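Local structure of putative uncharacterized protein ECU08_1170 (Encephalitozoon cuniculi, 3Q87) at residues A[11-16]-A[102-107]; A[21-27]-A[55-60]; A[94-100]-A[110-116]; A[37-41]-A[86-91]. The protein binds zinc and, as the Trm112 partner of the Mtq2 methyltransferase, probably activates the methylation of the translation termination factor eRF1. All coordinates share one frame; numbering follows the deposited sequence.

Interaction 1 (A[11-16]-A[102-107]); sequences CKRCSF and CDMCGL. With ZN (zinc ion), chain C.
A four-cysteine zinc site joins Cys-11 and Cys-14 of one CxxC loop to Cys-102 and Cys-105 of another, far along the chain. The four SG atoms surround the zinc, the bond from Cys-11 SG measuring 2.4 Å and that from Cys-105 SG 2.3 Å. Cys-11 and Cys-102 play matching parts: both carry SG anti to the backbone N (chi1 173° in each), and each sulfur accepts N-H groups from its own loop, the one from Met-104 N to Cys-102 SG being weak. Cys-14 N points almost straight at Cys-11 SG (3.4 Å, 176° at the hydrogen), and Cys-105 N does the same for Cys-102 SG at 3.4 Å. Such paired turns, known as zinc knuckles, fit the zinc beta-ribbon clan to which Trm112 proteins belong, and their N-H groups probably ease the negative charge of the thiolates. Cys-105 SG receives Leu-107 N and, across the contact, Arg-13 NH1 at 3.3 Å, which meets it close to the guanidinium plane. Over one face of that guanidinium lies Leu-107 CD1, while NH2 forms a salt bridge with Glu-123. On another flank, Phe-16 CE1 meets Met-104 CG at 4.1 Å, the two side chains crossing at about a right angle.

Interaction 2 (A[21-27]-A[55-60]); sequences ILECEKA and SLVNSL
Ser-59, near the end of helix 42-59, is the bump that presses into strand 20-24, against Leu-22. Its CB meets Leu-22 CD1 at 3.5 Å, tighter than usual for two carbons, while its hydroxyl turns to the backbone: Ser-59 OG donates to Leu-22 O in a very short hydrogen bond of 2.5 Å. With OG anti to its own carbonyl carbon (chi1 -65°), the oxygen is directed at the strand. The same OG accepts a bond from a bridging water, which also takes the N-H of Leu-22 and is bonded to Ser-55 OG, so one water fills the gap between two serines of the helix and the strand. A second water extends the seam, accepting from Cys-24 N and donating to Ser-59 O.

Leu-60, the first residue to leave the helix, supplies the next bump. Its CD2 rests against both Cys-24 SG, at 3.5 Å, and Ala-27 CB, at 4.1 Å, while its CG rests 4.2 Å from Leu-22 CD1. Leu-22 CD1 thus nestles into the angle formed by Ser-59 and Leu-60, with Leu-56 CD2 more distantly against the CB of Leu-22. At the other end Ile-21 CD1 lies against Ser-55 OG at 3.6 Å. Beyond the two segments, Phe-89 of helix 84-91 backs both Leu-56 and Leu-60. The short axes run nearly parallel, at 17° and 7.9 Å apart, with a helix packed along an edge strand of the four-stranded antiparallel sheet within this chain, in the Trm112 fold.

Interaction 3 (A[94-100]-A[110-116]); sequences DVVEGSL and PIKGSIV
Gly-98 and Ile-111 form an antiparallel hydrogen-bonded pair in which each backbone N donates to the other's O: Gly-98 N reaches Ile-111 O at 3.0 Å, and Ile-111 N reaches Gly-98 O at 2.8 Å. The neighbouring Ser-99 and Pro-110 make a non-hydrogen-bonded pair. The axes of 98-100 and 110-112 approach to 4.3 Å, with 145° between their directions, whereas 94-96 runs almost at right angles to 110-112, because the chain turns a corner at Glu-97. Val-96 and Glu-97 together face Lys-26 in a classic beta bulge, and Val-96 O now accepts Ser-114 N at 2.9 Å, in the carbonyl plane and on a lone pair.

The hairpin of 98-102 and 108-112 is followed by a tight second hairpin, whose type I' turn from Lys-112 to Ile-115 carries Gly-113 and Ser-114 up to the corner. Ser-114 OG donates to Asp-94 OD2 at 2.7 Å, meeting the carboxylate on its syn side; Asp-94 OD1 is held by Met-1 N. Glu-97, bent at chi2 (-73°), folds its carboxylate back over the turn, where Gly-113 N approaches OE2 at 3.1 Å from above the carboxylate plane. On the sheet face bearing Ile-111, that side chain spreads between two neighbours: CG2 touches Val-95 CG1, and CD1 meets Leu-100 CG at 3.8 Å. Leu-100 CD1 in turn lies 4.0 Å from Val-116 CG1, on the strand that pairs in parallel with one from the methylase chain.

Interaction 4 (A[37-41]-A[86-91]); sequences VKIFN and IKEFLF
The ring of Phe-91 carries the aliphatic chain of Lys-38 on one face, a CH-pi contact in which CB stands 3.7 Å from the ring centroid and only 5° off the ring normal. CG and CD continue over the ring toward its root, with Lys-38 CD 3.5 Å from Phe-91 CB, the two side chains sliding past each other in opposite directions. At the ring edge, in its plane, lie Ile-39 O and Lys-87 O; Ile-39 O is 3.5 Å from Phe-91 CZ. Here the irregular segment 37-41, leading into helix 42-59, packs across helix 84-91 in the helical part of the Trm112 fold.

Phe-40 is the second flat group. Its CG sits between the backbone N and the carbonyl carbon (chi1 70°), which brings the ring against the helix, where three helix side chains meet it: Leu-90 CD1 at 3.7 Å from CD2, Ile-86 CG2 at 3.9 Å from CZ, and Lys-87 CG near CE1. Phe-40 CB leans on Phe-91 CE2 at 3.9 Å. Elsewhere Phe-91 stacks with Phe-4, and Phe-40 also touches Phe-76 of helix 70-78, so both rings belong to a wider aromatic cluster. The segment faces the methylase as well: Ile-39 N is hydrogen-bonded to Thr-46 of that chain.

One polar bond crosses the contact. Lys-87 reaches out from the helix to the segment and turns at chi4 (-83°), bringing NZ to Lys-38 O at 2.6 Å, nearly along the C=O axis.

In the fold
Interaction 1 closes the widest loop of the four, and interactions 2 and 4 are nested inside it. Strand 98-102 carries the sheet of interaction 3 into the zinc loop 102-107, and the side chain of Leu-100 lies about 10 Å from the zinc, as does that of Ile-21 in interaction 2. Interactions 2 and 3 share both sheets: Glu-23 O and Ser-99 N stand 2.7 Å apart in the four-stranded one, Lys-26 O and Val-96 N 2.9 Å in the two-stranded one, both probable hydrogen bonds. Interaction 4 lies far from the metal, its centre about 25 Å from that of interaction 1, but reaches interaction 2 through packing of Leu-56 CD1 on Leu-90 CD2 at 3.7 Å. Interactions 1, 3 and 4 all touch the methylase chain.

Interaction 1 (A[11-16]-A[102-107])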
loop_
_atom_site.group_PDB
_atom_site.type_symbol
_atom_site.label_atom_id
_atom_site.label_comp_id
_atom_site.label_asym_id
_atom_site.label_seq_id
_atom_site.Cartn_x
_atom_site.Cartn_y
_atom_site.Cartn_z
ATOM N N CYS A 11 6.389 4.428 -10.666
ATOM C CA CYS A 11 7.213 5.619 -10.588
ATOM C C CYS A 11 6.329 6.796 -10.240
ATOM O O CYS A 11 5.251 6.977 -10.812
ATOM C CB CYS A 11 7.927 5.889 -11.909
ATOM S SG CYS A 11 8.779 7.472 -11.905
ATOM N N LYS A 12 6.776 7.601 -9.294
ATOM C CA LYS A 12 5.915 8.658 -8.789
ATOM C C LYS A 12 6.043 9.929 -9.630
ATOM O O LYS A 12 5.335 10.906 -9.397
ATOM C CB LYS A 12 6.232 8.946 -7.326
ATOM C CG LYS A 12 7.554 9.674 -7.123
ATOM C CD LYS A 12 7.753 10.050 -5.671
ATOM C CE LYS A 12 9.145 10.618 -5.446
ATOM N NZ LYS A 12 9.339 10.929 -3.999
ATOM N N ARG A 13 6.946 9.905 -10.603
ATOM C CA ARG A 13 7.209 11.072 -11.439
ATOM C C ARG A 13 6.581 10.917 -12.833
ATOM O O ARG A 13 5.915 11.828 -13.333
ATOM C CB ARG A 13 8.714 11.288 -11.576
ATOM C CG ARG A 13 9.074 12.159 -12.767
ATOM C CD ARG A 13 10.528 11.964 -13.148
ATOM N NE ARG A 13 11.379 12.737 -12.265
ATOM C CZ ARG A 13 12.616 12.411 -11.920
ATOM N NH1 ARG A 13 13.182 11.303 -12.379
ATOM N NH2 ARG A 13 13.285 13.215 -11.106
ATOM N N CYS A 14 6.793 9.761 -13.458
ATOM C CA CYS A 14 6.150 9.470 -14.736
ATOM C C CYS A 14 4.628 9.376 -14.573
ATOM O O CYS A 14 4.129 8.765 -13.635
ATOM C CB CYS A 14 6.741 8.204 -15.368
ATOM S SG CYS A 14 8.500 8.388 -15.814
ATOM N N SER A 15 3.899 10.012 -15.480
ATOM C CA SER A 15 2.449 10.120 -15.377
ATOM C C SER A 15 1.774 8.957 -16.094
ATOM O O SER A 15 0.563 8.949 -16.287
ATOM C CB SER A 15 2.000 11.431 -16.007
ATOM O OG SER A 15 2.562 11.538 -17.301
ATOM N N PHE A 16 2.577 7.986 -16.504
ATOM C CA PHE A 16 2.080 6.785 -17.162
ATOM C C PHE A 16 2.825 5.611 -16.555
ATOM O O PHE A 16 3.888 5.799 -15.967
ATOM C CB PHE A 16 2.357 6.849 -18.663
ATOM C CG PHE A 16 3.772 7.261 -18.999
ATOM C CD1 PHE A 16 4.683 6.339 -19.492
ATOM C CD2 PHE A 16 4.192 8.569 -18.803
ATOM C CE1 PHE A 16 5.988 6.714 -19.787
ATOM C CE2 PHE A 16 5.487 8.954 -19.095
ATOM C CZ PHE A 16 6.390 8.026 -19.593
ATOM N N CYS A 102 12.964 3.155 -12.207
ATOM C CA CYS A 102 12.040 3.400 -13.306
ATOM C C CYS A 102 12.795 3.341 -14.624
ATOM O O CYS A 102 13.760 4.060 -14.804
ATOM C CB CYS A 102 11.402 4.782 -13.179
ATOM S SG CYS A 102 10.378 5.231 -14.648
ATOM N N ASP A 103 12.355 2.494 -15.545
ATOM C CA ASP A 103 13.074 2.322 -16.804
ATOM C C ASP A 103 12.953 3.531 -17.723
ATOM O O ASP A 103 13.728 3.658 -18.660
ATOM C CB ASP A 103 12.637 1.045 -17.534
ATOM C CG ASP A 103 11.197 1.117 -18.043
ATOM O OD1 ASP A 103 10.460 2.049 -17.656
ATOM O OD2 ASP A 103 10.797 0.241 -18.838
ATOM N N MET A 104 11.997 4.423 -17.457
ATOM C CA MET A 104 11.807 5.577 -18.327
ATOM C C MET A 104 12.550 6.831 -17.867
ATOM O O MET A 104 13.178 7.510 -18.684
ATOM C CB MET A 104 10.323 5.891 -18.536
ATOM C CG MET A 104 9.566 4.797 -19.289
ATOM S SD MET A 104 10.049 4.643 -21.026
ATOM C CE MET A 104 9.737 6.327 -21.567
ATOM N N CYS A 105 12.476 7.152 -16.578
ATOM C CA CYS A 105 13.116 8.376 -16.102
ATOM C C CYS A 105 14.315 8.098 -15.203
ATOM O O CYS A 105 15.003 9.025 -14.796
ATOM C CB CYS A 105 12.114 9.257 -15.365
ATOM S SG CYS A 105 11.758 8.623 -13.712
ATOM N N GLY A 106 14.570 6.824 -14.898
ATOM C CA GLY A 106 15.699 6.464 -14.047
ATOM C C GLY A 106 15.574 6.764 -12.552
ATOM O O GLY A 106 16.519 6.567 -11.806
ATOM N N LEU A 107 14.426 7.266 -12.112
ATOM C CA LEU A 107 14.191 7.468 -10.681
ATOM C C LEU A 107 14.425 6.168 -9.895
ATOM O O LEU A 107 14.004 5.087 -10.316
ATOM C CB LEU A 107 12.765 7.955 -10.441
ATOM C CG LEU A 107 12.410 8.348 -9.006
ATOM C CD1 LEU A 107 13.049 9.689 -8.680
ATOM C CD2 LEU A 107 10.905 8.423 -8.818
HETATM ZN ZN ZN C . 9.810 7.366 -14.021
#

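Interaction 2 (A[21-27]-A[55-60])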
loop_
_atom_site.group_PDB
_atom_site.type_symbol
_atom_site.label_atom_id
_atom_site.label_comp_id
_atom_site.label_asym_id
_atom_site.label_seq_id
_atom_site.Cartn_x
_atom_site.Cartn_y
_atom_site.Cartn_z
ATOM N N ILE A 21 12.621 -1.622 -12.409
ATOM C CA ILE A 21 13.602 -2.709 -12.474
ATOM C C ILE A 21 14.308 -2.897 -11.143
ATOM O O ILE A 21 14.788 -1.945 -10.543
ATOM C CB ILE A 21 14.654 -2.476 -13.582
ATOM C CG1 ILE A 21 13.968 -2.171 -14.917
ATOM C CG2 ILE A 21 15.563 -3.693 -13.729
ATOM C CD1 ILE A 21 12.981 -3.244 -15.348
ATOM N N LEU A 22 14.367 -4.145 -10.695
ATOM C CA LEU A 22 14.917 -4.497 -9.398
ATOM C C LEU A 22 16.420 -4.729 -9.465
ATOM O O LEU A 22 16.906 -5.466 -10.325
ATOM C CB LEU A 22 14.222 -5.763 -8.883
ATOM C CG LEU A 22 14.325 -6.251 -7.431
ATOM C CD1 LEU A 22 15.224 -7.446 -7.344
ATOM C CD2 LEU A 22 14.771 -5.175 -6.426
ATOM N N GLU A 23 17.147 -4.086 -8.556
ATOM C CA GLU A 23 18.522 -4.462 -8.265
ATOM C C GLU A 23 18.582 -4.973 -6.833
ATOM O O GLU A 23 18.111 -4.314 -5.909
ATOM C CB GLU A 23 19.473 -3.286 -8.446
ATOM C CG GLU A 23 20.741 -3.424 -7.636
ATOM C CD GLU A 23 21.960 -2.972 -8.398
ATOM O OE1 GLU A 23 22.793 -2.238 -7.814
ATOM O OE2 GLU A 23 22.079 -3.351 -9.586
ATOM N N CYS A 24 19.168 -6.149 -6.656
ATOM C CA CYS A 24 19.121 -6.833 -5.379
ATOM C C CYS A 24 20.507 -7.003 -4.767
ATOM O O CYS A 24 21.317 -7.780 -5.265
ATOM C CB CYS A 24 18.459 -8.193 -5.572
ATOM S SG CYS A 24 18.221 -9.125 -4.061
ATOM N N GLU A 25 20.792 -6.270 -3.693
ATOM C CA GLU A 25 22.023 -6.511 -2.956
ATOM C C GLU A 25 21.882 -7.768 -2.098
ATOM O O GLU A 25 22.688 -8.693 -2.197
ATOM C CB GLU A 25 22.423 -5.311 -2.103
ATOM C CG GLU A 25 23.868 -5.377 -1.617
ATOM C CD GLU A 25 24.863 -5.587 -2.759
ATOM O OE1 GLU A 25 24.970 -4.692 -3.631
ATOM O OE2 GLU A 25 25.542 -6.643 -2.785
ATOM N N LYS A 26 20.854 -7.826 -1.261
ATOM C CA LYS A 26 20.613 -9.075 -0.555
ATOM C C LYS A 26 19.142 -9.426 -0.354
ATOM O O LYS A 26 18.297 -8.553 -0.134
ATOM C CB LYS A 26 21.397 -9.136 0.757
ATOM C CG LYS A 26 20.953 -8.173 1.813
ATOM C CD LYS A 26 21.390 -8.657 3.190
ATOM C CE LYS A 26 20.825 -10.040 3.518
ATOM N NZ LYS A 26 20.773 -10.286 5.000
ATOM N N ALA A 27 18.863 -10.724 -0.443
ATOM C CA ALA A 27 17.512 -11.256 -0.365
ATOM C C ALA A 27 17.493 -12.507 0.498
ATOM O O ALA A 27 18.448 -13.277 0.489
ATOM C CB ALA A 27 17.005 -11.592 -1.753
ATOM N N SER A 55 12.206 -10.234 -15.836
ATOM C CA SER A 55 12.983 -9.157 -15.225
ATOM C C SER A 55 13.386 -9.498 -13.783
ATOM O O SER A 55 14.542 -9.341 -13.391
ATOM C CB SER A 55 12.181 -7.850 -15.259
ATOM O OG SER A 55 12.935 -6.764 -14.742
ATOM N N LEU A 56 12.419 -9.953 -12.992
ATOM C CA LEU A 56 12.690 -10.380 -11.628
ATOM C C LEU A 56 13.676 -11.542 -11.576
ATOM O O LEU A 56 14.595 -11.544 -10.760
ATOM C CB LEU A 56 11.391 -10.783 -10.927
ATOM C CG LEU A 56 10.550 -9.613 -10.417
ATOM C CD1 LEU A 56 9.146 -10.073 -10.013
ATOM C CD2 LEU A 56 11.273 -8.941 -9.254
ATOM N N VAL A 57 13.482 -12.541 -12.432
ATOM C CA VAL A 57 14.352 -13.715 -12.388
ATOM C C VAL A 57 15.802 -13.315 -12.645
ATOM O O VAL A 57 16.722 -13.802 -11.989
ATOM C CB VAL A 57 13.906 -14.802 -13.367
ATOM C CG1 VAL A 57 15.081 -15.689 -13.748
ATOM C CG2 VAL A 57 12.784 -15.626 -12.748
ATOM N N ASN A 58 15.988 -12.396 -13.586
ATOM C CA ASN A 58 17.301 -11.834 -13.867
ATOM C C ASN A 58 17.866 -11.052 -12.688
ATOM O O ASN A 58 19.040 -11.187 -12.356
ATOM C CB ASN A 58 17.238 -10.923 -15.087
ATOM C CG ASN A 58 18.600 -10.480 -15.537
ATOM O OD1 ASN A 58 19.544 -11.270 -15.545
ATOM N ND2 ASN A 58 18.720 -9.213 -15.916
ATOM N N SER A 59 17.028 -10.227 -12.062
ATOM C CA SER A 59 17.459 -9.445 -10.911
ATOM C C SER A 59 17.891 -10.334 -9.747
ATOM O O SER A 59 18.775 -9.966 -8.961
ATOM C CB SER A 59 16.333 -8.505 -10.453
ATOM O OG SER A 59 16.050 -7.530 -11.443
ATOM N N LEU A 60 17.271 -11.498 -9.628
ATOM C CA LEU A 60 17.547 -12.360 -8.484
ATOM C C LEU A 60 18.392 -13.585 -8.833
ATOM O O LEU A 60 18.408 -14.558 -8.084
ATOM C CB LEU A 60 16.242 -12.795 -7.830
ATOM C CG LEU A 60 15.479 -11.677 -7.126
ATOM C CD1 LEU A 60 14.016 -12.044 -7.006
ATOM C CD2 LEU A 60 16.099 -11.405 -5.754
HETATM O O HOH W 1 13.599 -6.565 -11.968
HETATM O O HOH W 2 20.283 -7.662 -8.921
#

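Interaction 3 (A[94-100]-A[110-116])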
loop_
_atom_site.group_PDB
_atom_site.type_symbol
_atom_site.label_atom_id
_atom_site.label_comp_id
_atom_site.label_asym_id
_atom_site.label_seq_id
_atom_site.Cartn_x
_atom_site.Cartn_y
_atom_site.Cartn_z
ATOM N N ASP A 94 12.091 -12.227 0.004
ATOM C CA ASP A 94 12.084 -10.871 0.516
ATOM C C ASP A 94 13.414 -10.174 0.230
ATOM O O ASP A 94 14.470 -10.598 0.711
ATOM C CB ASP A 94 11.815 -10.881 2.019
ATOM C CG ASP A 94 11.776 -9.486 2.606
ATOM O OD1 ASP A 94 10.987 -8.652 2.096
ATOM O OD2 ASP A 94 12.527 -9.226 3.574
ATOM N N VAL A 95 13.362 -9.111 -0.563
ATOM C CA VAL A 95 14.551 -8.318 -0.814
ATOM C C VAL A 95 14.737 -7.404 0.386
ATOM O O VAL A 95 13.880 -6.563 0.665
ATOM C CB VAL A 95 14.419 -7.464 -2.103
ATOM C CG1 VAL A 95 15.675 -6.638 -2.329
ATOM C CG2 VAL A 95 14.153 -8.345 -3.299
ATOM N N VAL A 96 15.838 -7.575 1.113
ATOM C CA VAL A 96 16.070 -6.726 2.269
ATOM C C VAL A 96 16.884 -5.500 1.861
ATOM O O VAL A 96 16.661 -4.408 2.366
ATOM C CB VAL A 96 16.733 -7.487 3.462
ATOM C CG1 VAL A 96 16.125 -8.880 3.629
ATOM C CG2 VAL A 96 18.197 -7.603 3.250
ATOM N N GLU A 97 17.802 -5.681 0.917
ATOM C CA GLU A 97 18.656 -4.591 0.456
ATOM C C GLU A 97 18.711 -4.566 -1.067
ATOM O O GLU A 97 18.949 -5.586 -1.695
ATOM C CB GLU A 97 20.069 -4.733 1.026
ATOM C CG GLU A 97 20.128 -4.772 2.550
ATOM C CD GLU A 97 19.871 -3.416 3.200
ATOM O OE1 GLU A 97 20.181 -2.373 2.575
ATOM O OE2 GLU A 97 19.367 -3.400 4.347
ATOM N N GLY A 98 18.469 -3.400 -1.653
ATOM C CA GLY A 98 18.474 -3.283 -3.097
ATOM C C GLY A 98 17.867 -1.986 -3.585
ATOM O O GLY A 98 17.896 -0.975 -2.882
ATOM N N SER A 99 17.293 -2.024 -4.782
ATOM C CA SER A 99 16.774 -0.817 -5.423
ATOM C C SER A 99 15.727 -1.136 -6.478
ATOM O O SER A 99 15.737 -2.217 -7.083
ATOM C CB SER A 99 17.914 -0.051 -6.097
ATOM O OG SER A 99 18.571 0.793 -5.172
ATOM N N LEU A 100 14.842 -0.173 -6.711
ATOM C CA LEU A 100 13.909 -0.229 -7.821
ATOM C C LEU A 100 14.155 0.988 -8.703
ATOM O O LEU A 100 14.188 2.105 -8.208
ATOM C CB LEU A 100 12.469 -0.207 -7.310
ATOM C CG LEU A 100 12.041 -1.399 -6.452
ATOM C CD1 LEU A 100 10.638 -1.173 -5.914
ATOM C CD2 LEU A 100 12.127 -2.717 -7.236
ATOM N N PRO A 110 15.302 3.267 -3.213
ATOM C CA PRO A 110 16.131 2.318 -2.466
ATOM C C PRO A 110 15.246 1.339 -1.703
ATOM O O PRO A 110 14.129 1.673 -1.323
ATOM C CB PRO A 110 16.884 3.213 -1.474
ATOM C CG PRO A 110 16.794 4.602 -2.054
ATOM C CD PRO A 110 15.462 4.648 -2.733
ATOM N N ILE A 111 15.750 0.132 -1.500
ATOM C CA ILE A 111 15.115 -0.839 -0.630
ATOM C C ILE A 111 16.107 -1.042 0.507
ATOM O O ILE A 111 17.240 -1.457 0.281
ATOM C CB ILE A 111 14.835 -2.160 -1.376
ATOM C CG1 ILE A 111 13.825 -1.926 -2.514
ATOM C CG2 ILE A 111 14.335 -3.244 -0.415
ATOM C CD1 ILE A 111 13.775 -3.060 -3.531
ATOM N N LYS A 112 15.688 -0.719 1.725
ATOM C CA LYS A 112 16.583 -0.710 2.870
ATOM C C LYS A 112 15.905 -1.376 4.070
ATOM O O LYS A 112 14.877 -0.907 4.545
ATOM C CB LYS A 112 16.968 0.739 3.188
ATOM C CG LYS A 112 17.851 0.912 4.411
ATOM C CD LYS A 112 17.996 2.395 4.756
ATOM C CE LYS A 112 18.573 2.609 6.153
ATOM N NZ LYS A 112 18.527 4.051 6.546
ATOM N N GLY A 113 16.460 -2.486 4.547
ATOM C CA GLY A 113 15.811 -3.238 5.608
ATOM C C GLY A 113 14.432 -3.758 5.217
ATOM O O GLY A 113 13.508 -3.747 6.029
ATOM N N SER A 114 14.300 -4.196 3.964
ATOM C CA SER A 114 13.030 -4.670 3.396
ATOM C C SER A 114 11.975 -3.589 3.119
ATOM O O SER A 114 10.955 -3.865 2.506
ATOM C CB SER A 114 12.430 -5.773 4.262
ATOM O OG SER A 114 13.383 -6.801 4.438
ATOM N N ILE A 115 12.205 -2.366 3.571
ATOM C CA ILE A 115 11.245 -1.302 3.297
ATOM C C ILE A 115 11.555 -0.619 1.965
ATOM O O ILE A 115 12.720 -0.330 1.672
ATOM C CB ILE A 115 11.277 -0.251 4.398
ATOM C CG1 ILE A 115 10.934 -0.904 5.743
ATOM C CG2 ILE A 115 10.306 0.882 4.066
ATOM C CD1 ILE A 115 11.380 -0.081 6.962
ATOM N N VAL A 116 10.522 -0.383 1.156
ATOM C CA VAL A 116 10.690 0.372 -0.088
ATOM C C VAL A 116 10.566 1.872 0.178
ATOM O O VAL A 116 9.566 2.361 0.699
ATOM C CB VAL A 116 9.677 -0.024 -1.164
ATOM C CG1 VAL A 116 9.934 0.777 -2.466
ATOM C CG2 VAL A 116 9.728 -1.539 -1.424
#

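Interaction 4 (A[37-41]-A[86-91])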
loop_
_atom_site.group_PDB
_atom_site.type_symbol
_atom_site.label_atom_id
_atom_site.label_comp_id
_atom_site.label_asym_id
_atom_site.label_seq_id
_atom_site.Cartn_x
_atom_site.Cartn_y
_atom_site.Cartn_z
ATOM N N VAL A 37 -3.458 -15.180 3.157
ATOM C CA VAL A 37 -3.915 -14.709 1.861
ATOM C C VAL A 37 -2.821 -14.106 0.967
ATOM O O VAL A 37 -2.152 -13.119 1.326
ATOM C CB VAL A 37 -5.057 -13.707 2.053
ATOM C CG1 VAL A 37 -5.834 -13.527 0.760
ATOM C CG2 VAL A 37 -5.977 -14.207 3.161
ATOM N N LYS A 38 -2.662 -14.701 -0.209
ATOM C CA LYS A 38 -1.650 -14.276 -1.161
ATOM C C LYS A 38 -2.311 -13.956 -2.480
ATOM O O LYS A 38 -2.348 -14.783 -3.379
ATOM C CB LYS A 38 -0.605 -15.377 -1.378
ATOM C CG LYS A 38 0.425 -15.501 -0.263
ATOM C CD LYS A 38 1.470 -16.571 -0.578
ATOM C CE LYS A 38 1.055 -17.924 -0.048
ATOM N NZ LYS A 38 1.171 -17.973 1.441
ATOM N N ILE A 39 -2.840 -12.749 -2.591
ATOM C CA ILE A 39 -3.430 -12.301 -3.831
ATOM C C ILE A 39 -2.449 -11.370 -4.545
ATOM O O ILE A 39 -1.874 -10.474 -3.920
ATOM C CB ILE A 39 -4.727 -11.565 -3.539
ATOM C CG1 ILE A 39 -5.640 -12.466 -2.704
ATOM C CG2 ILE A 39 -5.416 -11.149 -4.819
ATOM C CD1 ILE A 39 -6.934 -11.831 -2.361
ATOM N N PHE A 40 -2.230 -11.603 -5.839
ATOM C CA PHE A 40 -1.414 -10.689 -6.650
ATOM C C PHE A 40 -2.070 -10.273 -7.968
ATOM O O PHE A 40 -3.071 -10.851 -8.392
ATOM C CB PHE A 40 -0.001 -11.246 -6.874
ATOM C CG PHE A 40 0.062 -12.443 -7.796
ATOM C CD1 PHE A 40 -0.389 -13.694 -7.378
ATOM C CD2 PHE A 40 0.618 -12.326 -9.066
ATOM C CE1 PHE A 40 -0.314 -14.806 -8.220
ATOM C CE2 PHE A 40 0.702 -13.438 -9.917
ATOM C CZ PHE A 40 0.234 -14.674 -9.490
ATOM N N ASN A 41 -1.511 -9.244 -8.599
ATOM C CA ASN A 41 -2.040 -8.694 -9.843
ATOM C C ASN A 41 -1.492 -9.464 -11.036
ATOM O O ASN A 41 -0.519 -9.050 -11.687
ATOM C CB ASN A 41 -1.690 -7.214 -9.932
ATOM C CG ASN A 41 -2.075 -6.472 -8.675
ATOM O OD1 ASN A 41 -3.246 -6.161 -8.465
ATOM N ND2 ASN A 41 -1.097 -6.217 -7.811
ATOM N N ILE A 86 4.555 -19.529 -9.133
ATOM C CA ILE A 86 4.655 -18.077 -9.217
ATOM C C ILE A 86 4.489 -17.441 -7.830
ATOM O O ILE A 86 5.350 -16.678 -7.381
ATOM C CB ILE A 86 3.613 -17.516 -10.206
ATOM C CG1 ILE A 86 3.764 -18.196 -11.569
ATOM C CG2 ILE A 86 3.746 -16.007 -10.353
ATOM C CD1 ILE A 86 5.179 -18.183 -12.114
ATOM N N LYS A 87 3.388 -17.770 -7.156
ATOM C CA LYS A 87 3.126 -17.304 -5.792
ATOM C C LYS A 87 4.323 -17.548 -4.890
ATOM O O LYS A 87 4.670 -16.721 -4.052
ATOM C CB LYS A 87 1.946 -18.062 -5.191
ATOM C CG LYS A 87 0.559 -17.559 -5.541
ATOM C CD LYS A 87 -0.471 -18.482 -4.879
ATOM C CE LYS A 87 -1.894 -18.224 -5.338
ATOM N NZ LYS A 87 -2.541 -17.101 -4.609
ATOM N N GLU A 88 4.932 -18.715 -5.040
ATOM C CA GLU A 88 6.055 -19.096 -4.207
ATOM C C GLU A 88 7.243 -18.169 -4.464
ATOM O O GLU A 88 7.974 -17.803 -3.546
ATOM C CB GLU A 88 6.424 -20.550 -4.508
ATOM C CG GLU A 88 7.433 -21.175 -3.567
ATOM C CD GLU A 88 7.602 -22.666 -3.822
ATOM O OE1 GLU A 88 6.576 -23.351 -4.041
ATOM O OE2 GLU A 88 8.757 -23.145 -3.805
ATOM N N PHE A 89 7.437 -17.790 -5.722
ATOM C CA PHE A 89 8.510 -16.870 -6.070
ATOM C C PHE A 89 8.161 -15.446 -5.614
ATOM O O PHE A 89 8.995 -14.745 -5.050
ATOM C CB PHE A 89 8.757 -16.914 -7.585
ATOM C CG PHE A 89 9.933 -16.087 -8.053
ATOM C CD1 PHE A 89 11.229 -16.561 -7.928
ATOM C CD2 PHE A 89 9.731 -14.851 -8.664
ATOM C CE1 PHE A 89 12.311 -15.813 -8.378
ATOM C CE2 PHE A 89 10.805 -14.096 -9.120
ATOM C CZ PHE A 89 12.099 -14.578 -8.973
ATOM N N LEU A 90 6.919 -15.039 -5.831
ATOM C CA LEU A 90 6.542 -13.640 -5.617
ATOM C C LEU A 90 6.279 -13.316 -4.142
ATOM O O LEU A 90 6.389 -12.163 -3.718
ATOM C CB LEU A 90 5.339 -13.272 -6.487
ATOM C CG LEU A 90 5.567 -13.245 -8.006
ATOM C CD1 LEU A 90 4.271 -12.973 -8.763
ATOM C CD2 LEU A 90 6.631 -12.218 -8.408
ATOM N N PHE A 91 5.946 -14.339 -3.362
ATOM C CA PHE A 91 5.624 -14.153 -1.957
ATOM C C PHE A 91 6.658 -14.804 -1.070
ATOM O O PHE A 91 6.710 -14.540 0.125
ATOM C CB PHE A 91 4.239 -14.731 -1.638
ATOM C CG PHE A 91 3.101 -13.889 -2.137
ATOM C CD1 PHE A 91 2.543 -12.902 -1.332
ATOM C CD2 PHE A 91 2.591 -14.074 -3.416
ATOM C CE1 PHE A 91 1.499 -12.115 -1.795
ATOM C CE2 PHE A 91 1.550 -13.289 -3.886
ATOM C CZ PHE A 91 1.001 -12.311 -3.073
#